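PDB 4FEK: putative diflavin flavoprotein A 5 from Nostoc sp. PCC 7120, which probably passes electrons from NADH to oxygen, reducing it to water, the crystallised piece being its N-terminal diiron-type domain of the metallo-beta-lactamase fold. Local coordinates for residues A70-T74 with V75-K79; F108-S111 with L112-G116. All blocks are in the same frame, centred on the assembly; numbering follows the deposited sequence.

Interaction 1: A70-T74 with V75-K79; sequences ALQQT and VNLKK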
loop_
_atom_site.group_PDB
_atom_site.type_symbol
_atom_site.label_atom_id
_atom_site.label_comp_id
_atom_site.label_asym_id
_atom_site.label_seq_id
_atom_site.Cartn_x
_atom_site.Cartn_y
_atom_site.Cartn_z
ATOM N N ALA A 70 3.705 16.297 -6.630
ATOM C CA ALA A 70 3.460 16.416 -5.193
ATOM C C ALA A 70 4.641 15.895 -4.351
ATOM O O ALA A 70 4.999 16.472 -3.314
ATOM C CB ALA A 70 2.157 15.691 -4.805
ATOM N N LEU A 71 5.247 14.808 -4.807
ATOM C CA LEU A 71 6.327 14.183 -4.056
ATOM C C LEU A 71 7.520 15.144 -4.035
ATOM O O LEU A 71 8.151 15.346 -2.994
ATOM C CB LEU A 71 6.716 12.852 -4.703
ATOM C CG LEU A 71 7.862 12.100 -4.040
ATOM C CD1 LEU A 71 7.441 11.687 -2.651
ATOM C CD2 LEU A 71 8.306 10.902 -4.894
ATOM N N GLN A 72 7.803 15.748 -5.189
ATOM C CA GLN A 72 8.869 16.746 -5.313
ATOM C C GLN A 72 8.644 17.950 -4.408
ATOM O O GLN A 72 9.595 18.568 -3.945
ATOM C CB GLN A 72 9.002 17.230 -6.760
ATOM C CG GLN A 72 10.191 16.659 -7.494
ATOM C CD GLN A 72 10.503 17.402 -8.796
ATOM O OE1 GLN A 72 9.828 18.365 -9.160
ATOM N NE2 GLN A 72 11.525 16.940 -9.504
ATOM N N GLN A 73 7.387 18.284 -4.156
ATOM C CA GLN A 73 7.080 19.378 -3.251
ATOM C C GLN A 73 7.210 18.974 -1.792
ATOM O O GLN A 73 7.323 19.832 -0.930
ATOM C CB GLN A 73 5.695 19.962 -3.547
ATOM C CG GLN A 73 5.597 20.563 -4.957
ATOM C CD GLN A 73 4.185 20.986 -5.340
ATOM O OE1 GLN A 73 3.236 20.809 -4.572
ATOM N NE2 GLN A 73 4.042 21.549 -6.540
ATOM N N THR A 74 7.227 17.671 -1.517
ATOM C CA THR A 74 7.255 17.185 -0.146
ATOM C C THR A 74 8.648 16.758 0.321
ATOM O O THR A 74 9.022 16.947 1.473
ATOM C CB THR A 74 6.323 15.960 0.012
ATOM O OG1 THR A 74 5.055 16.248 -0.583
ATOM C CG2 THR A 74 6.146 15.608 1.474
ATOM N N VAL A 75 9.400 16.127 -0.561
ATOM C CA VAL A 75 10.703 15.609 -0.183
ATOM C C VAL A 75 11.738 15.936 -1.255
ATOM O O VAL A 75 11.403 16.120 -2.430
ATOM C CB VAL A 75 10.670 14.072 0.042
ATOM C CG1 VAL A 75 9.410 13.654 0.786
ATOM C CG2 VAL A 75 10.722 13.349 -1.254
ATOM N N ASN A 76 12.999 15.993 -0.843
ATOM C CA ASN A 76 14.105 16.200 -1.759
ATOM C C ASN A 76 14.457 14.846 -2.329
ATOM O O ASN A 76 14.933 13.972 -1.600
ATOM C CB ASN A 76 15.301 16.792 -0.993
ATOM C CG ASN A 76 16.511 17.048 -1.874
ATOM O OD1 ASN A 76 16.578 16.607 -3.022
ATOM N ND2 ASN A 76 17.492 17.762 -1.325
ATOM N N LEU A 77 14.231 14.662 -3.625
ATOM C CA LEU A 77 14.407 13.344 -4.225
ATOM C C LEU A 77 15.856 12.865 -4.166
ATOM O O LEU A 77 16.131 11.670 -4.271
ATOM C CB LEU A 77 13.863 13.299 -5.659
ATOM C CG LEU A 77 12.358 13.569 -5.789
ATOM C CD1 LEU A 77 11.826 13.063 -7.109
ATOM C CD2 LEU A 77 11.586 12.952 -4.658
ATOM N N LYS A 78 16.791 13.788 -3.978
ATOM C CA LYS A 78 18.180 13.372 -3.847
ATOM C C LYS A 78 18.452 12.769 -2.468
ATOM O O LYS A 78 19.477 12.137 -2.248
ATOM C CB LYS A 78 19.134 14.528 -4.163
ATOM C CG LYS A 78 19.212 14.831 -5.654
ATOM C CD LYS A 78 19.441 13.547 -6.456
ATOM C CE LYS A 78 20.840 12.978 -6.206
ATOM N NZ LYS A 78 21.017 11.610 -6.764
ATOM N N LYS A 79 17.504 12.947 -1.559
ATOM C CA LYS A 79 17.603 12.431 -0.201
ATOM C C LYS A 79 16.820 11.126 -0.017
ATOM O O LYS A 79 16.716 10.595 1.092
ATOM C CB LYS A 79 17.094 13.479 0.793
ATOM C CG LYS A 79 18.196 14.230 1.517
ATOM C CD LYS A 79 17.968 15.737 1.493
ATOM C CE LYS A 79 16.715 16.141 2.258
ATOM N NZ LYS A 79 16.539 17.627 2.235
HETATM O O HOH W 1 12.212 18.436 -3.750
#

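Interaction 2: F108-S111 with L112-G116; sequences FVCS and LPAAG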
loop_
_atom_site.group_PDB
_atom_site.type_symbol
_atom_site.label_atom_id
_atom_site.label_comp_id
_atom_site.label_asym_id
_atom_site.label_seq_id
_atom_site.Cartn_x
_atom_site.Cartn_y
_atom_site.Cartn_z
ATOM N N PHE A 108 15.138 -0.415 -4.019
ATOM C CA PHE A 108 13.830 -1.036 -3.976
ATOM C C PHE A 108 13.790 -2.083 -2.873
ATOM O O PHE A 108 14.714 -2.890 -2.730
ATOM C CB PHE A 108 13.506 -1.656 -5.335
ATOM C CG PHE A 108 13.224 -0.642 -6.390
ATOM C CD1 PHE A 108 14.212 -0.252 -7.282
ATOM C CD2 PHE A 108 11.983 -0.030 -6.454
ATOM C CE1 PHE A 108 13.955 0.709 -8.240
ATOM C CE2 PHE A 108 11.717 0.928 -7.403
ATOM C CZ PHE A 108 12.707 1.301 -8.306
ATOM N N VAL A 109 12.725 -2.041 -2.083
ATOM C CA VAL A 109 12.531 -2.965 -0.970
ATOM C C VAL A 109 11.222 -3.697 -1.271
ATOM O O VAL A 109 10.171 -3.085 -1.461
ATOM C CB VAL A 109 12.439 -2.229 0.383
ATOM C CG1 VAL A 109 12.203 -3.237 1.532
ATOM C CG2 VAL A 109 13.712 -1.422 0.636
ATOM N N CYS A 110 11.301 -5.007 -1.394
ATOM C CA CYS A 110 10.132 -5.765 -1.807
ATOM C C CYS A 110 10.194 -7.151 -1.217
ATOM O O CYS A 110 11.212 -7.562 -0.671
ATOM C CB CYS A 110 10.059 -5.869 -3.339
ATOM S SG CYS A 110 11.535 -6.628 -4.109
ATOM N N SER A 111 9.085 -7.866 -1.327
ATOM C CA SER A 111 9.093 -9.268 -1.005
ATOM C C SER A 111 9.826 -9.973 -2.145
ATOM O O SER A 111 9.762 -9.560 -3.314
ATOM C CB SER A 111 7.665 -9.812 -0.830
ATOM O OG SER A 111 7.714 -11.200 -0.519
ATOM N N LEU A 112 10.535 -11.030 -1.778
ATOM C CA LEU A 112 11.363 -11.813 -2.692
ATOM C C LEU A 112 10.752 -12.121 -4.079
ATOM O O LEU A 112 11.433 -11.956 -5.089
ATOM C CB LEU A 112 11.809 -13.095 -1.974
ATOM C CG LEU A 112 13.063 -13.851 -2.406
ATOM C CD1 LEU A 112 12.726 -14.828 -3.509
ATOM C CD2 LEU A 112 14.144 -12.898 -2.858
ATOM N N PRO A 113 9.475 -12.557 -4.143
ATOM C CA PRO A 113 8.943 -12.840 -5.483
ATOM C C PRO A 113 8.848 -11.634 -6.419
ATOM O O PRO A 113 8.696 -11.863 -7.615
ATOM C CB PRO A 113 7.539 -13.389 -5.196
ATOM C CG PRO A 113 7.640 -13.945 -3.822
ATOM C CD PRO A 113 8.568 -13.040 -3.086
ATOM N N ALA A 114 8.930 -10.398 -5.909
ATOM C CA ALA A 114 8.915 -9.220 -6.772
ATOM C C ALA A 114 10.305 -8.868 -7.335
ATOM O O ALA A 114 10.413 -8.101 -8.302
ATOM C CB ALA A 114 8.347 -7.999 -6.022
ATOM N N ALA A 115 11.363 -9.393 -6.723
ATOM C CA ALA A 115 12.718 -8.976 -7.105
ATOM C C ALA A 115 13.035 -9.319 -8.564
ATOM O O ALA A 115 13.595 -8.492 -9.298
ATOM C CB ALA A 115 13.765 -9.566 -6.161
ATOM N N GLY A 116 12.657 -10.523 -8.979
ATOM C CA GLY A 116 12.873 -10.983 -10.342
ATOM C C GLY A 116 12.109 -10.167 -11.370
ATOM O O GLY A 116 12.675 -9.773 -12.391
HETATM O O HOH W 2 9.992 -12.033 0.804
#

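Interaction 1: A70-T74 with V75-K79
The carbonyl oxygen Leu71 O takes two backbone N-H groups at once, from Thr74 N and from Val75 N, at the C-terminal turn of helix 61-74. The bond from Val75 N to Leu71 O is 2.8 Å long and nearly straight, 162° at the hydrogen. One residue back, the hydroxyl Thr74 OG1 donates a hydrogen bond to Ala70 O at 2.7 Å, tilted from the plane of that carbonyl; a chi1 of -48° puts OG1 beside its own backbone N, within reach of the carbonyl four residues earlier. The carbonyl after Leu71 is met by a water, which donates to Gln72 O at 2.6 Å and also to Val75 O, spanning two acceptors that could not bond to each other.

Apolar branches gather beside this polar seam. Leu71 has its CG anti to the backbone N (chi1 179°), which carries the end of the side chain toward the residues that follow. There CD1 meets Val75 CG2 at 3.9 Å, while CG and CD2 both rest on Leu77 CD2. The other methyl, Leu77 CD1, touches Gln72 CG at 4.0 Å, the two chains crossing at about a right angle, so Leu77 straddles one apolar and one polar residue of the helix. Just before it, Asn76 OD1 accepts from Lys78 N at 3.0 Å, an Asx turn that leads into the 3-10 segment 77-79.

The whole turn links helix 61-74 to strand 80-84. Leu71 and Leu77 reach helix 93-102 through Leu99 and Leu102, whereas Val75 lies on Val47 and Glu49 of strand 41-49, and Ala70 and Thr74 lean on strands 8-15 and 18-25.

Interaction 2: F108-S111 with L112-G116
Cys110 of strand 107-111 lays its side chain against Ala114 and Ala115 of helix 112-121. Its CB lies 3.8 Å from Ala114 CB, a plain apolar touch. Beyond it, SG sits between its own backbone N and carbonyl carbon (chi1 57°), which turns the sulfur in over the helical turn, 3.8 Å from Ala115 N. There SG meets Ala114 CB at 4.0 Å and Ala115 CB at 4.2 Å.

Ser111 makes the polar half of the turn. Its carbonyl oxygen accepts from Ala114 N at 2.9 Å, a bond bent to 154° at the hydrogen, while Pro113, with no N-H to give, packs its CD 3.3 Å from Ser111 OG. Ser111 OG and Leu112 N are 3.1 Å apart, but the angle is too poor for a direct bond; a water joins them instead, donating to OG and accepting from N, 2.8 Å from each.

This is the strand-to-helix turn of a beta-alpha-beta unit continuing into strand 129-132, whose Ile129 also touches Cys110. Chemically the turn is divided: Cys110, Ala114 and Ala115 make the apolar side, consistent with close packing, while Ser111 O and the water satisfy the amides of Ala114 and Leu112.

Along the chain, interaction 1 closes before interaction 2 opens, with strand 80-84 and helix 93-102 between them. Their centres lie 24 Å apart and the nearest atoms about 11 Å, so they do not touch. What they share is the mixed seven-stranded sheet: interaction 1 delivers the chain from helix 61-74 into strand 80-84, and interaction 2 takes it out of the neighbouring parallel strand 107-111 into helix 112-121. One thus ends the crossover through helix 61-74 and the other begins the one through helix 112-121, with the crossover through helix 93-102 between them. Together they belong to the beta-alpha-beta connections of one half of the alpha-beta-beta-alpha sandwich in this N-terminal domain.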